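Local structure of thioesterase (Pseudomonas aeruginosa, 2O5U) at residues 83-88 against 101-106; 97-102 against 117-122. The protein probably hydrolyses fatty acyl-CoA thioesters, as a putative thioesterase of the 4-hydroxybenzoyl-CoA thioesterase family with a hotdog fold. All coordinates share one frame; numbering follows the deposited sequence. Where two conformers were deposited one is given.

Contact 1 of 2, residues 83-88 against 101-106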
ATOM      1  N   ILE A  83       2.710  -5.554  16.885  1.00 22.57           N
ATOM      2  CA  ILE A  83       4.094  -5.157  16.799  1.00 22.50           C
ATOM      3  C   ILE A  83       4.265  -3.817  17.523  1.00 22.47           C
ATOM      4  O   ILE A  83       3.278  -3.162  17.874  1.00 23.05           O
ATOM      5  CB  ILE A  83       4.633  -5.141  15.313  1.00 22.98           C
ATOM      6  CG1 ILE A  83       3.988  -4.036  14.433  1.00 22.12           C
ATOM      7  CG2 ILE A  83       4.491  -6.573  14.621  1.00 23.72           C
ATOM      8  CD1 ILE A  83       4.797  -2.671  14.420  1.00 28.07           C
ATOM      9  N   GLU A  84       5.505  -3.449  17.755  1.00 22.25           N
ATOM     10  CA  GLU A  84       5.803  -2.138  18.274  1.00 23.28           C
ATOM     11  C   GLU A  84       7.148  -1.697  17.763  1.00 22.09           C
ATOM     12  O   GLU A  84       8.055  -2.526  17.583  1.00 22.30           O
ATOM     13  CB  GLU A  84       5.691  -2.098  19.813  1.00 24.50           C
ATOM     14  CG  GLU A  84       6.903  -2.426  20.565  1.00 24.54           C
ATOM     15  CD  GLU A  84       6.649  -2.452  22.066  1.00 26.98           C
ATOM     16  OE1 GLU A  84       6.234  -1.410  22.638  1.00 28.61           O
ATOM     17  OE2 GLU A  84       6.886  -3.520  22.670  1.00 27.94           O
ATOM     18  N   MET A  85       7.268  -0.386  17.539  1.00 19.87           N
ATOM     19  CA  MET A  85       8.475   0.204  16.992  1.00 19.59           C
ATOM     20  C   MET A  85       9.182   0.905  18.095  1.00 19.91           C
ATOM     21  O   MET A  85       8.531   1.689  18.800  1.00 20.13           O
ATOM     22  CB  MET A  85       8.139   1.250  15.922  1.00 21.10           C
ATOM     23  CG  MET A  85       7.352   0.719  14.722  1.00 23.10           C
ATOM     24  SD  MET A  85       8.158  -0.689  13.914  1.00 24.08           S
ATOM     25  CE  MET A  85       9.692   0.003  13.347  1.00 20.65           C
ATOM     26  N   GLY A  86      10.471   0.583  18.271  1.00 18.93           N
ATOM     27  CA  GLY A  86      11.407   1.394  19.083  1.00 18.12           C
ATOM     28  C   GLY A  86      12.080   2.464  18.246  1.00 17.44           C
ATOM     29  O   GLY A  86      12.440   2.255  17.068  1.00 19.00           O
ATOM     30  N   LEU A  87      12.211   3.627  18.847  1.00 16.99           N
ATOM     31  CA  LEU A  87      12.779   4.780  18.211  1.00 17.58           C
ATOM     32  C   LEU A  87      13.836   5.437  19.097  1.00 17.97           C
ATOM     33  O   LEU A  87      13.634   5.566  20.322  1.00 19.12           O
ATOM     34  CB  LEU A  87      11.647   5.762  17.925  1.00 17.01           C
ATOM     35  CG  LEU A  87      12.000   7.145  17.349  1.00 21.19           C
ATOM     36  CD1 LEU A  87      12.801   7.070  16.026  1.00 19.16           C
ATOM     37  CD2 LEU A  87      10.716   7.962  17.168  1.00 19.02           C
ATOM     38  N   ARG A  88      14.985   5.758  18.502  1.00 16.96           N
ATOM     39  CA  ARG A  88      15.913   6.717  19.088  0.60 19.42           C
ATOM     40  C   ARG A  88      16.489   7.619  17.983  1.00 18.81           C
ATOM     41  O   ARG A  88      16.447   7.253  16.815  1.00 18.62           O
ATOM     42  CB  ARG A  88      17.048   6.006  19.788  0.60 18.66           C
ATOM     43  CG  ARG A  88      17.926   5.284  18.851  0.60 22.34           C
ATOM     44  CD  ARG A  88      19.193   4.903  19.602  0.60 29.61           C
ATOM     45  NE  ARG A  88      20.199   4.297  18.722  0.60 33.84           N
ATOM     46  CZ  ARG A  88      20.290   2.990  18.464  0.60 33.41           C
ATOM     47  NH1 ARG A  88      19.429   2.135  18.984  0.60 34.07           N
ATOM     48  NH2 ARG A  88      21.247   2.536  17.677  0.60 35.60           N
ATOM     49  N   LEU A 101      15.500   2.867  14.292  1.00 18.48           N
ATOM     50  CA  LEU A 101      14.235   2.235  14.614  1.00 18.72           C
ATOM     51  C   LEU A 101      14.407   0.703  14.597  1.00 18.09           C
ATOM     52  O   LEU A 101      15.276   0.184  13.899  1.00 17.66           O
ATOM     53  CB  LEU A 101      13.179   2.611  13.568  1.00 19.17           C
ATOM     54  CG  LEU A 101      12.480   3.971  13.836  1.00 23.49           C
ATOM     55  CD1 LEU A 101      12.608   4.893  12.705  1.00 26.41           C
ATOM     56  CD2 LEU A 101      11.106   3.845  14.271  1.00 26.69           C
ATOM     57  N   ALA A 102      13.588   0.015  15.370  1.00 17.73           N
ATOM     58  CA  ALA A 102      13.543  -1.444  15.326  1.00 17.59           C
ATOM     59  C   ALA A 102      12.079  -1.857  15.552  1.00 18.29           C
ATOM     60  O   ALA A 102      11.332  -1.171  16.266  1.00 20.21           O
ATOM     61  CB  ALA A 102      14.525  -2.067  16.367  1.00 16.25           C
ATOM     62  N   LEU A 103      11.656  -2.957  14.922  1.00 17.96           N
ATOM     63  CA  LEU A 103      10.362  -3.543  15.141  1.00 18.30           C
ATOM     64  C   LEU A 103      10.565  -4.703  16.110  1.00 17.69           C
ATOM     65  O   LEU A 103      11.506  -5.497  15.945  1.00 17.77           O
ATOM     66  CB  LEU A 103       9.739  -4.067  13.839  1.00 19.39           C
ATOM     67  CG  LEU A 103       8.353  -4.737  13.940  1.00 20.98           C
ATOM     68  CD1 LEU A 103       7.530  -4.513  12.665  1.00 20.89           C
ATOM     69  CD2 LEU A 103       8.433  -6.218  14.290  1.00 20.54           C
ATOM     70  N   PHE A 104       9.646  -4.807  17.052  1.00 17.47           N
ATOM     71  CA  PHE A 104       9.563  -5.870  18.053  1.00 18.93           C
ATOM     72  C   PHE A 104       8.185  -6.483  18.083  1.00 20.47           C
ATOM     73  O   PHE A 104       7.192  -5.779  17.934  1.00 19.98           O
ATOM     74  CB  PHE A 104       9.825  -5.302  19.465  1.00 18.94           C
ATOM     75  CG  PHE A 104      11.170  -4.613  19.605  1.00 18.78           C
ATOM     76  CD1 PHE A 104      11.294  -3.241  19.390  1.00 18.91           C
ATOM     77  CD2 PHE A 104      12.315  -5.367  19.942  1.00 19.63           C
ATOM     78  CE1 PHE A 104      12.578  -2.613  19.518  1.00 18.38           C
ATOM     79  CE2 PHE A 104      13.596  -4.759  20.035  1.00 20.62           C
ATOM     80  CZ  PHE A 104      13.719  -3.387  19.817  1.00 18.94           C
ATOM     81  N   LEU A 105       8.067  -7.762  18.426  1.00 21.82           N
ATOM     82  CA  LEU A 105       6.709  -8.245  18.760  1.00 24.74           C
ATOM     83  C   LEU A 105       6.317  -7.575  20.062  1.00 27.67           C
ATOM     84  O   LEU A 105       7.185  -7.350  20.906  1.00 26.37           O
ATOM     85  CB  LEU A 105       6.675  -9.773  18.929  1.00 25.66           C
ATOM     86  CG  LEU A 105       6.579 -10.603  17.646  1.00 26.23           C
ATOM     87  CD1 LEU A 105       6.483 -12.099  17.988  1.00 25.03           C
ATOM     88  CD2 LEU A 105       5.356 -10.142  16.790  1.00 27.12           C
ATOM     89  N   GLU A 106       5.048  -7.209  20.236  1.00 30.69           N
ATOM     90  CA  GLU A 106       4.674  -6.649  21.526  1.00 35.54           C
ATOM     91  C   GLU A 106       4.771  -7.814  22.503  1.00 36.53           C
ATOM     92  O   GLU A 106       4.298  -8.947  22.236  1.00 38.80           O
ATOM     93  CB  GLU A 106       3.283  -5.979  21.542  1.00 35.83           C
ATOM     94  CG  GLU A 106       2.116  -6.978  21.500  1.00 39.42           C
ATOM     95  CD  GLU A 106       0.872  -6.510  22.239  1.00 43.00           C
ATOM     96  OE1 GLU A 106       0.585  -5.289  22.233  1.00 45.78           O
ATOM     97  OE2 GLU A 106       0.196  -7.381  22.832  1.00 44.22           O
TER
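M85 and L103 meet as a non-hydrogen-bonded pair of an antiparallel beta hairpin, on the buried face of its two strands. The M85 chain is bent at chi2 and chi3, which folds its end back over strand 101-105. M85 SD lies 3.7 Å from L103 CB, and its methyl, M85 CE, reaches to 3.5 Å from A102 O. L103 also serves I83: the two side chains cross at about a right angle, and I83 CD1 comes within 3.7 Å of L103 CD1. At the other end of this face L87 and L101 lie side by side and point the same way, with L87 CD1 3.8 Å from L101 CG. This apolar row is the tightly packed part of the contact.

Four backbone hydrogen bonds join the strands, in the pairs E84-F104 and G86-A102. The two shortest run from F104 N to E84 O and from G86 N to A102 O, both 2.8 Å. On the face of E84 and F104, F104 CG stands beside the backbone N (chi1 -58°). This turns one edge of the F104 ring, CD1 and CE1, to the backbone of strand 83-88, with F104 CE1 4.0 Å from G86 N. G86 has no side chain on this face, which lets the ring come close. The looser, solvent side lies at E106 and the carboxylate end of E84. E84 OE2 comes no nearer than 4.0 Å to E106, at E106 CA. That carboxylate instead forms a salt bridge with R10, which also makes a cation-pi contact with the F104 ring.

Strand 15-19 flanks strand 83-92, with I19 against I83 and M85. Helix 34-53 covers the apolar face: F40 touches M85 and L103, F41 touches M85, and A44 touches L101.

Contact 2 of 2, residues 97-102 against 117-122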
ATOM      1  N   VAL A  97      18.467  15.055  10.812  1.00 18.71           N
ATOM      2  CA  VAL A  97      18.318  14.195  11.966  1.00 18.32           C
ATOM      3  C   VAL A  97      18.336  12.741  11.441  1.00 18.79           C
ATOM      4  O   VAL A  97      17.690  12.398  10.439  1.00 17.21           O
ATOM      5  CB  VAL A  97      17.038  14.571  12.852  1.00 18.49           C
ATOM      6  CG1 VAL A  97      15.755  14.474  12.091  1.00 20.12           C
ATOM      7  CG2 VAL A  97      16.950  13.729  14.179  1.00 20.89           C
ATOM      8  N   GLN A  98      19.149  11.914  12.100  1.00 19.79           N
ATOM      9  CA  GLN A  98      19.185  10.467  11.778  1.00 18.84           C
ATOM     10  C   GLN A  98      18.465   9.707  12.894  1.00 18.85           C
ATOM     11  O   GLN A  98      18.879   9.762  14.056  1.00 17.97           O
ATOM     12  CB  GLN A  98      20.619   9.954  11.656  1.00 19.06           C
ATOM     13  CG  GLN A  98      20.736   8.433  11.119  1.00 22.24           C
ATOM     14  CD  GLN A  98      21.777   7.563  11.864  1.00 30.22           C
ATOM     15  OE1 GLN A  98      22.663   8.065  12.535  1.00 35.06           O
ATOM     16  NE2 GLN A  98      21.649   6.221  11.736  1.00 35.45           N
ATOM     17  N   TYR A  99      17.408   8.962  12.520  1.00 19.72           N
ATOM     18  CA  TYR A  99      16.677   8.066  13.427  1.00 18.54           C
ATOM     19  C   TYR A  99      17.221   6.629  13.338  1.00 19.19           C
ATOM     20  O   TYR A  99      17.634   6.172  12.256  1.00 18.73           O
ATOM     21  CB  TYR A  99      15.196   8.039  13.065  1.00 19.66           C
ATOM     22  CG  TYR A  99      14.558   9.382  12.814  1.00 19.08           C
ATOM     23  CD1 TYR A  99      14.430   9.915  11.524  1.00 20.69           C
ATOM     24  CD2 TYR A  99      14.131  10.149  13.873  1.00 19.65           C
ATOM     25  CE1 TYR A  99      13.808  11.198  11.337  1.00 18.67           C
ATOM     26  CE2 TYR A  99      13.549  11.379  13.706  1.00 17.24           C
ATOM     27  CZ  TYR A  99      13.389  11.894  12.449  1.00 17.21           C
ATOM     28  OH  TYR A  99      12.788  13.110  12.314  1.00 17.94           O
ATOM     29  N   GLU A 100      17.289   5.960  14.490  1.00 17.51           N
ATOM     30  CA  GLU A 100      17.344   4.478  14.547  1.00 19.08           C
ATOM     31  C   GLU A 100      16.001   3.891  14.993  1.00 17.61           C
ATOM     32  O   GLU A 100      15.473   4.311  15.987  1.00 14.86           O
ATOM     33  CB  GLU A 100      18.380   4.074  15.550  1.00 19.46           C
ATOM     34  CG  GLU A 100      19.788   4.549  15.246  1.00 24.50           C
ATOM     35  CD  GLU A 100      20.491   3.686  14.194  1.00 30.65           C
ATOM     36  OE1 GLU A 100      20.073   2.521  13.905  1.00 31.14           O
ATOM     37  OE2 GLU A 100      21.492   4.173  13.691  1.00 30.62           O
ATOM     38  N   LEU A 101      15.500   2.867  14.292  1.00 18.48           N
ATOM     39  CA  LEU A 101      14.235   2.235  14.614  1.00 18.72           C
ATOM     40  C   LEU A 101      14.407   0.703  14.597  1.00 18.09           C
ATOM     41  O   LEU A 101      15.276   0.184  13.899  1.00 17.66           O
ATOM     42  CB  LEU A 101      13.179   2.611  13.568  1.00 19.17           C
ATOM     43  CG  LEU A 101      12.480   3.971  13.836  1.00 23.49           C
ATOM     44  CD1 LEU A 101      12.608   4.893  12.705  1.00 26.41           C
ATOM     45  CD2 LEU A 101      11.106   3.845  14.271  1.00 26.69           C
ATOM     46  N   ALA A 102      13.588   0.015  15.370  1.00 17.73           N
ATOM     47  CA  ALA A 102      13.543  -1.444  15.326  1.00 17.59           C
ATOM     48  C   ALA A 102      12.079  -1.857  15.552  1.00 18.29           C
ATOM     49  O   ALA A 102      11.332  -1.171  16.266  1.00 20.21           O
ATOM     50  CB  ALA A 102      14.525  -2.067  16.367  1.00 16.25           C
ATOM     51  N   PHE A 117      16.777   6.042   9.182  1.00 18.70           N
ATOM     52  CA  PHE A 117      16.575   6.956   8.090  1.00 19.58           C
ATOM     53  C   PHE A 117      16.902   8.373   8.502  1.00 19.22           C
ATOM     54  O   PHE A 117      16.927   8.663   9.695  1.00 19.39           O
ATOM     55  CB  PHE A 117      15.173   6.804   7.449  1.00 20.00           C
ATOM     56  CG  PHE A 117      14.045   7.498   8.156  1.00 22.99           C
ATOM     57  CD1 PHE A 117      13.730   8.848   7.849  1.00 25.45           C
ATOM     58  CD2 PHE A 117      13.256   6.808   9.094  1.00 23.55           C
ATOM     59  CE1 PHE A 117      12.623   9.508   8.457  1.00 27.70           C
ATOM     60  CE2 PHE A 117      12.167   7.435   9.707  1.00 27.08           C
ATOM     61  CZ  PHE A 117      11.839   8.817   9.388  1.00 27.00           C
ATOM     62  N   VAL A 118      17.164   9.209   7.504  1.00 18.29           N
ATOM     63  CA  VAL A 118      17.530  10.615   7.683  1.00 17.66           C
ATOM     64  C   VAL A 118      16.439  11.531   7.113  1.00 17.44           C
ATOM     65  O   VAL A 118      16.061  11.442   5.929  1.00 17.38           O
ATOM     66  CB  VAL A 118      18.914  10.971   7.066  1.00 17.63           C
ATOM     67  CG1 VAL A 118      19.266  12.485   7.231  1.00 16.60           C
ATOM     68  CG2 VAL A 118      20.009  10.080   7.611  1.00 19.61           C
ATOM     69  N   HIS A 119      15.965  12.420   7.970  1.00 17.79           N
ATOM     70  CA  HIS A 119      15.237  13.612   7.571  1.00 18.77           C
ATOM     71  C   HIS A 119      16.198  14.781   7.356  1.00 19.90           C
ATOM     72  O   HIS A 119      17.126  15.013   8.182  1.00 19.64           O
ATOM     73  CB  HIS A 119      14.220  14.045   8.654  1.00 18.54           C
ATOM     74  CG  HIS A 119      12.847  13.455   8.502  1.00 20.22           C
ATOM     75  ND1 HIS A 119      11.965  13.357   9.562  1.00 18.07           N
ATOM     76  CD2 HIS A 119      12.177  13.002   7.410  1.00 19.65           C
ATOM     77  CE1 HIS A 119      10.825  12.836   9.135  1.00 21.41           C
ATOM     78  NE2 HIS A 119      10.929  12.611   7.834  1.00 20.04           N
ATOM     79  N   VAL A 120      15.938  15.530   6.280  1.00 19.44           N
ATOM     80  CA  VAL A 120      16.417  16.939   6.159  1.00 21.24           C
ATOM     81  C   VAL A 120      15.161  17.802   6.089  1.00 20.81           C
ATOM     82  O   VAL A 120      14.195  17.486   5.372  1.00 21.52           O
ATOM     83  CB  VAL A 120      17.269  17.208   4.875  1.00 20.80           C
ATOM     84  CG1 VAL A 120      17.696  18.703   4.815  1.00 22.78           C
ATOM     85  CG2 VAL A 120      18.532  16.326   4.851  1.00 22.32           C
ATOM     86  N   PHE A 121      15.183  18.899   6.824  1.00 20.68           N
ATOM     87  CA  PHE A 121      14.071  19.778   6.941  1.00 18.78           C
ATOM     88  C   PHE A 121      14.217  20.942   5.937  1.00 19.75           C
ATOM     89  O   PHE A 121      15.278  21.575   5.823  1.00 18.64           O
ATOM     90  CB  PHE A 121      13.838  20.200   8.411  1.00 20.61           C
ATOM     91  CG  PHE A 121      13.190  19.113   9.216  1.00 21.46           C
ATOM     92  CD1 PHE A 121      13.974  18.134   9.858  1.00 18.91           C
ATOM     93  CD2 PHE A 121      11.799  18.956   9.195  1.00 22.37           C
ATOM     94  CE1 PHE A 121      13.370  17.060  10.576  1.00 20.34           C
ATOM     95  CE2 PHE A 121      11.184  17.883   9.900  1.00 22.59           C
ATOM     96  CZ  PHE A 121      11.976  16.928  10.587  1.00 22.74           C
ATOM     97  N   VAL A 122      13.144  21.176   5.205  1.00 18.29           N
ATOM     98  CA  VAL A 122      13.197  22.154   4.159  1.00 19.38           C
ATOM     99  C   VAL A 122      11.977  23.045   4.171  1.00 20.76           C
ATOM    100  O   VAL A 122      10.891  22.647   4.659  1.00 18.69           O
ATOM    101  CB  VAL A 122      13.310  21.500   2.711  1.00 18.97           C
ATOM    102  CG1 VAL A 122      14.614  20.736   2.513  1.00 17.21           C
ATOM    103  CG2 VAL A 122      12.091  20.704   2.343  1.00 20.18           C
TER
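Y99 and F117 form a hydrogen-bonded pair in the antiparallel hairpin of strands 96-105 and 113-123, part of the curved sheet of the hotdog fold. Y99 and F117 carry much of the contact. Y99 CB sits 3.8 Å from F117 O, the same oxygen that accepts the Y99 backbone N-H. CG stands beside the backbone N (chi1 -46°), and the ring turns toward strand 117-122. Y99 CG and CD1 also pass F117 O, CD1 the closer at 3.3 Å. CD1 then lies over one face of the F117 ring, 3.5 Å above its plane and offset toward the rim. The two ring planes are inclined at 44°. Further out, Y99 CE1 lies against both F117 CE1 and H119 ND1, and Y99 CZ is also near H119 ND1. At the tip is a hydrogen bond, 2.9 Å from Y99 OH to H119 ND1, meeting the imidazole at its edge. The bond gives two buried polar groups a partner and ties the tyrosine to the next residue along on this face. Y99, F117 and H119 thus form an aromatic cluster.

L101 CD1 extends the cluster, 4.0 Å from F117 CE2. V45 of helix 34-53 touches Y99, L101 and F117 from this side. V97 lies alongside H119 and brings V97 CG1 to the edge of the F121 ring, 3.8 Å from F121 CE1. The other face is less buried. There Q98 CG meets V118 CG2 at 3.9 Å, and V118 also touches V67 and S68 of strand 62-73. Within the cluster, F117 CE1 lies 3.6 Å above the plane of the H119 imidazole, over its centre.

In the fold
Contacts 1 and 2 are successive hairpin pairings in one antiparallel sheet. Both use strand 96-105: contact 1 takes its later part against strand 83-92, contact 2 its earlier part against strand 113-123. They share L101 and A102, and their centres lie about 16 Å apart. Both are largely buried, and helix 34-53 packs on both. Their chemistry differs. Contact 1 has an aliphatic and methionine core and reaches the surface at E106. Contact 2 has an aromatic core with a polar bond inside it, and none of its touching residues is fully exposed. A probable hydrogen bond between R88 O and E100 N, 2.8 Å, joins the two directly, and L87 CD1 packs against Y99 CB.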